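Local coordinates for prophage pi2 protein 01, integrase (Lactococcus lactis, PDB 3LYS) that probably binds DNA through this helical core-binding domain, as part of a phage-family integrase thought to act in DNA integration and recombination, at residues G31-T35 with G74-V79. The protein carries 1 engineered substitution. Sequence-based numbering, arbitrary orientation.
Sequences GYEQT and GFHTRV
A near-perpendicular helix crossing within the all-helical, SAM-like core-binding domain of a phage-type integrase brings Thr-35 of segment 31-35 against Phe-75, Arg-78 and Val-79 of segment 74-79. The short axes approach to 9.8 Å at a signed angle of -96°, and the closest backbone pair is Thr-35 with Phe-75, their CA atoms 5.5 Å apart. Thr-35 is a knob in the hole formed by Gly-74, Phe-75, Arg-78 and Val-79, and its two branches do different work. With CG2 anti to the backbone N, the methyl is directed into the hydrophobic side, where it lies 3.5 Å from CD1 of Phe-75 and 3.8 Å from CG2 of Val-79. The same rotation (chi1 -65°) sets OG1 beside the backbone N, and there it accepts a hydrogen bond from NE of Arg-78. The N-H...O angle of 146° and an acceptor tilted from the guanidinium plane show that this bond is bent. Arg-78 gets to it by crossing the face of Tyr-32: its CD sits over the centre of the phenol ring, 3.7 Å from the centroid, a CH-pi contact made by the aliphatic part of the chain. The guanidinium itself is farther off, with CZ of Arg-78 5.9 Å from the centroid of the Tyr-32 ring, and turned against the ring, so any cation-pi attraction is at most weak. The bend at chi3 turns the charged end back toward Gly-74 of its own helix, and Gly-31 CA lies over one guanidinium face. In the fold, helix 26-42 thus crosses helix 69-88, while helix 8-19 adds to the packing through Phe-12, which touches Tyr-32 and Thr-35. Phe-75 continues the apolar layer to Leu-39 of helix 26-42 and to Leu-60 and the ring of Phe-63 on helix 53-64.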
ATOM      1  N   GLY A  31       3.207   3.691  11.740  1.00 45.32           N
ATOM      2  CA  GLY A  31       2.998   2.579  10.832  1.00 45.59           C
ATOM      3  C   GLY A  31       2.865   3.012   9.390  1.00 46.37           C
ATOM      4  O   GLY A  31       3.469   2.420   8.490  1.00 49.57           O
ATOM      5  N   TYR A  32       2.066   4.045   9.163  1.00 43.56           N
ATOM      6  CA  TYR A  32       1.866   4.549   7.816  1.00 42.29           C
ATOM      7  C   TYR A  32       3.159   5.135   7.263  1.00 41.31           C
ATOM      8  O   TYR A  32       3.431   5.032   6.069  1.00 41.29           O
ATOM      9  CB  TYR A  32       0.750   5.600   7.801  1.00 42.44           C
ATOM     10  CG  TYR A  32      -0.628   5.025   8.070  1.00 41.42           C
ATOM     11  CD1 TYR A  32      -0.984   4.563   9.344  1.00 39.64           C
ATOM     12  CD2 TYR A  32      -1.569   4.914   7.045  1.00 39.03           C
ATOM     13  CE1 TYR A  32      -2.241   4.005   9.586  1.00 34.93           C
ATOM     14  CE2 TYR A  32      -2.825   4.355   7.278  1.00 37.32           C
ATOM     15  CZ  TYR A  32      -3.149   3.905   8.549  1.00 36.43           C
ATOM     16  OH  TYR A  32      -4.386   3.362   8.787  1.00 36.61           O
ATOM     17  N   GLU A  33       3.965   5.739   8.125  1.00 38.57           N
ATOM     18  CA  GLU A  33       5.214   6.313   7.660  1.00 39.91           C
ATOM     19  C   GLU A  33       6.123   5.182   7.206  1.00 39.41           C
ATOM     20  O   GLU A  33       6.840   5.316   6.213  1.00 33.91           O
ATOM     21  CB  GLU A  33       5.877   7.110   8.775  1.00 42.65           C
ATOM     22  CG  GLU A  33       4.923   7.995   9.542  1.00 45.38           C
ATOM     23  CD  GLU A  33       5.631   9.134  10.244  1.00 48.21           C
ATOM     24  OE1 GLU A  33       6.026  10.109   9.553  1.00 46.40           O
ATOM     25  OE2 GLU A  33       5.803   9.049  11.485  1.00 47.30           O
ATOM     26  N   GLN A  34       6.075   4.068   7.936  1.00 40.09           N
ATOM     27  CA  GLN A  34       6.877   2.879   7.625  1.00 40.00           C
ATOM     28  C   GLN A  34       6.400   2.282   6.314  1.00 35.27           C
ATOM     29  O   GLN A  34       7.182   2.003   5.406  1.00 31.08           O
ATOM     30  CB  GLN A  34       6.739   1.823   8.727  1.00 44.81           C
ATOM     31  CG  GLN A  34       7.547   0.559   8.464  1.00 52.64           C
ATOM     32  CD  GLN A  34       9.046   0.833   8.336  1.00 56.95           C
ATOM     33  OE1 GLN A  34       9.732   1.099   9.325  1.00 58.07           O
ATOM     34  NE2 GLN A  34       9.552   0.784   7.108  1.00 56.35           N
ATOM     35  N   THR A  35       5.099   2.077   6.231  1.00 36.42           N
ATOM     36  CA  THR A  35       4.510   1.527   5.028  1.00 37.52           C
ATOM     37  C   THR A  35       4.891   2.410   3.841  1.00 34.49           C
ATOM     38  O   THR A  35       5.158   1.911   2.752  1.00 30.61           O
ATOM     39  CB  THR A  35       2.994   1.439   5.193  1.00 36.39           C
ATOM     40  OG1 THR A  35       2.698   0.507   6.240  1.00 34.97           O
ATOM     41  CG2 THR A  35       2.344   0.981   3.910  1.00 39.71           C
ATOM     42  N   GLY A  74       0.543  -6.019   7.815  1.00 32.18           N
ATOM     43  CA  GLY A  74       0.362  -4.615   8.131  1.00 30.43           C
ATOM     44  C   GLY A  74       0.603  -3.745   6.915  1.00 31.27           C
ATOM     45  O   GLY A  74      -0.118  -2.777   6.680  1.00 33.89           O
ATOM     46  N   PHE A  75       1.624  -4.086   6.134  1.00 26.02           N
ATOM     47  CA  PHE A  75       1.934  -3.332   4.927  1.00 23.00           C
ATOM     48  C   PHE A  75       0.732  -3.362   3.988  1.00 24.44           C
ATOM     49  O   PHE A  75       0.179  -2.324   3.622  1.00 16.13           O
ATOM     50  CB  PHE A  75       3.124  -3.956   4.223  1.00 20.59           C
ATOM     51  CG  PHE A  75       3.403  -3.363   2.886  1.00 19.61           C
ATOM     52  CD1 PHE A  75       3.775  -2.045   2.768  1.00 24.67           C
ATOM     53  CD2 PHE A  75       3.303  -4.127   1.736  1.00 20.44           C
ATOM     54  CE1 PHE A  75       4.049  -1.497   1.520  1.00 29.61           C
ATOM     55  CE2 PHE A  75       3.577  -3.576   0.489  1.00 21.92           C
ATOM     56  CZ  PHE A  75       3.948  -2.271   0.380  1.00 19.65           C
ATOM     57  N   HIS A  76       0.341  -4.575   3.609  1.00 25.39           N
ATOM     58  CA  HIS A  76      -0.782  -4.790   2.709  1.00 27.13           C
ATOM     59  C   HIS A  76      -2.018  -4.021   3.173  1.00 27.19           C
ATOM     60  O   HIS A  76      -2.485  -3.093   2.502  1.00 27.61           O
ATOM     61  CB  HIS A  76      -1.096  -6.286   2.615  1.00 23.14           C
ATOM     62  CG  HIS A  76      -2.389  -6.588   1.925  1.00 25.68           C
ATOM     63  ND1 HIS A  76      -2.630  -6.236   0.617  1.00 26.77           N
ATOM     64  CD2 HIS A  76      -3.505  -7.228   2.353  1.00 27.17           C
ATOM     65  CE1 HIS A  76      -3.837  -6.647   0.265  1.00 30.04           C
ATOM     66  NE2 HIS A  76      -4.386  -7.252   1.301  1.00 28.75           N
ATOM     67  N   THR A  77      -2.544  -4.400   4.327  1.00 24.51           N
ATOM     68  CA  THR A  77      -3.717  -3.734   4.850  1.00 25.46           C
ATOM     69  C   THR A  77      -3.672  -2.202   4.677  1.00 25.26           C
ATOM     70  O   THR A  77      -4.580  -1.621   4.083  1.00 22.77           O
ATOM     71  CB  THR A  77      -3.927  -4.119   6.330  1.00 26.87           C
ATOM     72  OG1 THR A  77      -4.777  -3.157   6.962  1.00 28.87           O
ATOM     73  CG2 THR A  77      -2.612  -4.195   7.040  1.00 30.59           C
ATOM     74  N   ARG A  78      -2.612  -1.556   5.161  1.00 25.25           N
ATOM     75  CA  ARG A  78      -2.488  -0.104   5.037  1.00 24.14           C
ATOM     76  C   ARG A  78      -2.518   0.375   3.581  1.00 23.34           C
ATOM     77  O   ARG A  78      -3.188   1.350   3.256  1.00 22.50           O
ATOM     78  CB  ARG A  78      -1.213   0.393   5.740  1.00 30.48           C
ATOM     79  CG  ARG A  78      -1.347   0.472   7.273  1.00 33.25           C
ATOM     80  CD  ARG A  78      -0.189   1.206   7.947  1.00 33.50           C
ATOM     81  NE  ARG A  78       0.961   0.350   8.227  1.00 40.21           N
ATOM     82  CZ  ARG A  78       0.945  -0.686   9.064  1.00 41.77           C
ATOM     83  NH1 ARG A  78       2.043  -1.413   9.259  1.00 39.11           N
ATOM     84  NH2 ARG A  78      -0.172  -1.001   9.705  1.00 42.21           N
ATOM     85  N   VAL A  79      -1.806  -0.304   2.696  1.00 25.71           N
ATOM     86  CA  VAL A  79      -1.818   0.102   1.305  1.00 26.05           C
ATOM     87  C   VAL A  79      -3.221  -0.053   0.753  1.00 27.60           C
ATOM     88  O   VAL A  79      -3.718   0.781   0.001  1.00 26.44           O
ATOM     89  CB  VAL A  79      -0.902  -0.772   0.458  1.00 27.22           C
ATOM     90  CG1 VAL A  79      -0.959  -0.310  -0.986  1.00 27.58           C
ATOM     91  CG2 VAL A  79       0.520  -0.726   0.996  1.00 23.83           C
TER